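Local coordinates for protein choline dehydrogenase and related flavoproteins (Aspergillus oryzae, PDB 3Q9T) that oxidises formate as a formate oxidase of the glucose-methanol-choline oxidoreductase family, using an 8-formyl-FAD cofactor at its catalytic site, at residues F9-G14 and V33-A38. Numbering follows the deposited sequence.
Sequences FVIVGG and VLIVEA. With FAY ([(2R,3S,4R,5R)-5-(6-amino-9H-purin-9-yl)-3,4-dihydroxytetrahydrofuran-2-yl]methyl (2R,3S,4S)-5-(8-formyl-7-methyl-2,4-dioxo-3,4-dihydrobenzo[g]pteridin-10(2H)-yl)-2,3,4-trihydroxypentyl dihydrogen diphosphate), chain D.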
loop_
_atom_site.group_PDB
_atom_site.type_symbol
_atom_site.label_atom_id
_atom_site.label_comp_id
_atom_site.label_asym_id
_atom_site.label_seq_id
_atom_site.Cartn_x
_atom_site.Cartn_y
_atom_site.Cartn_z
ATOM N N PHE A 9 0.602 32.487 -28.089
ATOM C CA PHE A 9 0.253 31.169 -27.557
ATOM C C PHE A 9 0.977 30.889 -26.261
ATOM O O PHE A 9 2.195 31.103 -26.151
ATOM C CB PHE A 9 0.570 30.059 -28.558
ATOM C CG PHE A 9 -0.227 30.146 -29.818
ATOM C CD1 PHE A 9 -1.570 29.814 -29.823
ATOM C CD2 PHE A 9 0.364 30.566 -31.000
ATOM C CE1 PHE A 9 -2.302 29.891 -30.984
ATOM C CE2 PHE A 9 -0.366 30.652 -32.171
ATOM C CZ PHE A 9 -1.700 30.322 -32.166
ATOM N N VAL A 10 0.223 30.396 -25.283
ATOM C CA VAL A 10 0.814 29.984 -24.010
ATOM C C VAL A 10 0.691 28.472 -23.881
ATOM O O VAL A 10 -0.406 27.934 -23.969
ATOM C CB VAL A 10 0.122 30.668 -22.822
ATOM C CG1 VAL A 10 0.629 30.113 -21.513
ATOM C CG2 VAL A 10 0.321 32.200 -22.881
ATOM N N ILE A 11 1.817 27.783 -23.715
ATOM C CA ILE A 11 1.774 26.356 -23.381
ATOM C C ILE A 11 2.006 26.171 -21.875
ATOM O O ILE A 11 3.012 26.631 -21.319
ATOM C CB ILE A 11 2.787 25.516 -24.178
ATOM C CG1 ILE A 11 2.328 25.313 -25.631
ATOM C CG2 ILE A 11 2.979 24.136 -23.525
ATOM C CD1 ILE A 11 2.379 26.546 -26.467
ATOM N N VAL A 12 1.053 25.518 -21.223
ATOM C CA VAL A 12 1.112 25.297 -19.779
ATOM C C VAL A 12 1.604 23.892 -19.513
ATOM O O VAL A 12 0.835 22.931 -19.616
ATOM C CB VAL A 12 -0.275 25.481 -19.139
ATOM C CG1 VAL A 12 -0.212 25.280 -17.634
ATOM C CG2 VAL A 12 -0.805 26.872 -19.459
ATOM N N GLY A 13 2.892 23.782 -19.174
ATOM C CA GLY A 13 3.534 22.495 -19.011
ATOM C C GLY A 13 4.471 22.223 -20.178
ATOM O O GLY A 13 4.020 21.862 -21.252
ATOM N N GLY A 14 5.773 22.417 -19.972
ATOM C CA GLY A 14 6.754 22.182 -21.017
ATOM C C GLY A 14 7.172 20.721 -21.106
ATOM O O GLY A 14 8.356 20.395 -21.047
ATOM N N VAL A 33 5.538 32.713 -28.457
ATOM C CA VAL A 33 5.109 31.548 -27.692
ATOM C C VAL A 33 5.733 31.585 -26.297
ATOM O O VAL A 33 6.957 31.793 -26.138
ATOM C CB VAL A 33 5.528 30.220 -28.404
ATOM C CG1 VAL A 33 4.963 28.982 -27.682
ATOM C CG2 VAL A 33 5.101 30.223 -29.866
ATOM N N LEU A 34 4.892 31.387 -25.286
ATOM C CA LEU A 34 5.377 31.244 -23.914
ATOM C C LEU A 34 5.203 29.805 -23.453
ATOM O O LEU A 34 4.163 29.207 -23.695
ATOM C CB LEU A 34 4.615 32.171 -22.957
ATOM C CG LEU A 34 4.749 31.856 -21.456
ATOM C CD1 LEU A 34 6.115 32.289 -20.922
ATOM C CD2 LEU A 34 3.635 32.521 -20.666
ATOM N N ILE A 35 6.227 29.256 -22.796
ATOM C CA ILE A 35 6.098 27.989 -22.080
ATOM C C ILE A 35 6.322 28.152 -20.568
ATOM O O ILE A 35 7.400 28.537 -20.141
ATOM C CB ILE A 35 7.104 26.933 -22.589
ATOM C CG1 ILE A 35 7.017 26.796 -24.109
ATOM C CG2 ILE A 35 6.842 25.590 -21.910
ATOM C CD1 ILE A 35 8.183 26.043 -24.725
ATOM N N VAL A 36 5.306 27.843 -19.765
ATOM C CA VAL A 36 5.488 27.739 -18.314
ATOM C C VAL A 36 5.675 26.279 -17.905
ATOM O O VAL A 36 5.049 25.379 -18.461
ATOM C CB VAL A 36 4.337 28.399 -17.502
ATOM C CG1 VAL A 36 4.292 29.907 -17.757
ATOM C CG2 VAL A 36 2.998 27.753 -17.803
ATOM N N GLU A 37 6.562 26.060 -16.939
ATOM C CA GLU A 37 7.032 24.729 -16.580
ATOM C C GLU A 37 7.503 24.754 -15.136
ATOM O O GLU A 37 8.253 25.652 -14.747
ATOM C CB GLU A 37 8.206 24.331 -17.471
ATOM C CG GLU A 37 8.966 23.118 -17.002
ATOM C CD GLU A 37 8.066 21.906 -16.814
ATOM O OE1 GLU A 37 7.154 21.701 -17.639
ATOM O OE2 GLU A 37 8.261 21.169 -15.832
ATOM N N ALA A 38 7.059 23.768 -14.357
ATOM C CA ALA A 38 7.423 23.650 -12.940
ATOM C C ALA A 38 8.900 23.306 -12.703
ATOM O O ALA A 38 9.500 23.781 -11.746
ATOM C CB ALA A 38 6.517 22.630 -12.244
HETATM P P FAY D . 2.867 14.223 -21.578
HETATM N N1 FAY D . 6.604 5.797 -23.073
HETATM C C2 FAY D . 7.287 5.219 -24.141
HETATM O O2 FAY D . 6.871 5.358 -25.285
HETATM N N3 FAY D . 8.625 4.916 -24.006
HETATM C C4 FAY D . 9.113 4.633 -22.754
HETATM O O4 FAY D . 9.947 3.714 -22.658
HETATM N N5 FAY D . 8.904 4.949 -20.398
HETATM C C6 FAY D . 9.069 5.663 -18.166
HETATM C C7 FAY D . 8.693 6.494 -17.125
HETATM C C8 FAY D . 7.651 7.407 -17.315
HETATM O O8 FAY D . 6.644 9.340 -16.454
HETATM C C9 FAY D . 7.087 7.556 -18.589
HETATM P PA FAY D . 4.545 15.106 -19.477
HETATM C "C1'" FAY D . 5.639 7.719 -21.141
HETATM C C10 FAY D . 7.149 5.773 -21.812
HETATM N N10 FAY D . 6.703 6.664 -20.831
HETATM N N1A FAY D . 2.795 23.661 -12.894
HETATM O O1A FAY D . 4.709 14.605 -18.081
HETATM C C1B FAY D . 4.641 20.005 -16.179
HETATM O O1P FAY D . 3.194 15.380 -22.491
HETATM C "C2'" FAY D . 6.249 8.978 -21.801
HETATM O "O2'" FAY D . 7.392 9.304 -21.095
HETATM C C2A FAY D . 3.768 23.813 -13.865
HETATM O O2A FAY D . 5.638 14.683 -20.410
HETATM C C2B FAY D . 5.502 18.804 -15.829
HETATM O O2B FAY D . 6.660 19.145 -15.088
HETATM O O2P FAY D . 1.400 13.848 -21.676
HETATM C "C3'" FAY D . 5.419 10.279 -22.053
HETATM O "O3'" FAY D . 6.107 11.504 -21.813
HETATM N N3A FAY D . 4.147 22.738 -14.653
HETATM C C3B FAY D . 5.865 18.287 -17.203
HETATM O O3B FAY D . 6.956 19.029 -17.688
HETATM O O3P FAY D . 3.128 14.648 -20.046
HETATM C "C4'" FAY D . 4.099 10.361 -21.329
HETATM O "O4'" FAY D . 3.438 9.126 -21.589
HETATM C C4A FAY D . 3.553 21.531 -14.473
HETATM C C4B FAY D . 4.672 18.654 -18.051
HETATM O O4B FAY D . 3.914 19.596 -17.311
HETATM C C4X FAY D . 8.355 5.066 -21.650
HETATM C "C5'" FAY D . 3.276 11.579 -21.816
HETATM O "O5'" FAY D . 3.819 12.908 -21.808
HETATM C C5A FAY D . 2.565 21.362 -13.507
HETATM C C5B FAY D . 3.843 17.433 -18.398
HETATM O O5B FAY D . 4.513 16.732 -19.416
HETATM C C5X FAY D . 8.353 5.668 -19.360
HETATM C C6A FAY D . 2.184 22.434 -12.703
HETATM N N6A FAY D . 1.306 22.248 -11.707
HETATM N N7A FAY D . 2.153 20.078 -13.553
HETATM C C7M FAY D . 9.299 6.247 -15.764
HETATM C C8A FAY D . 2.836 19.431 -14.521
HETATM C C8M FAY D . 7.533 8.524 -16.351
HETATM C C9A FAY D . 7.391 6.660 -19.613
HETATM N N9A FAY D . 3.706 20.314 -15.091
#
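Strands 9-12 and 33-36 run parallel, 17° apart, joined by backbone hydrogen bonds from Leu34 N to Phe9 O, Ile11 N to Leu34 O, Val36 N to Ile11 O and Gly13 N to Val36 O. Val10, Val12, Leu34 and Val36 share one face: both methyls of Val10 lie against Leu34 CD2, with CG1 the nearer at 3.9 Å, while Val36 CG2 sits 3.7 Å from Val12 CA. On the other face, Ile11 CD1 slants across to Val33 CG1 (3.8 Å), and Ile35 CG2, anti to its own N, packs 3.5 Å from the bare CA of Gly14.

Beyond the strands, Glu37 bends at chi2 (55°), bringing its carboxylate back to the glycine turn and the adenosine ribose of the cofactor. OE1 accepts a 2.7 Å hydrogen bond from FAY O3B and a weak one from Gly14 N; OE2 accepts one from FAY O2B at 2.7 Å and another from the amide of Gly39. This two-pronged grip on the ribose diol is the classic signature of a dinucleotide-binding Rossmann fold, and Gly13, its CA 3.4 Å from FAY O4B, fits the first glycine of a GxGxxG motif.

Helix 16-25 completes the beta-alpha-beta unit, its Ala22 touching Ile11 and Ile35, while strands 261-264 and 221-224 flank the pair within the parallel sheet.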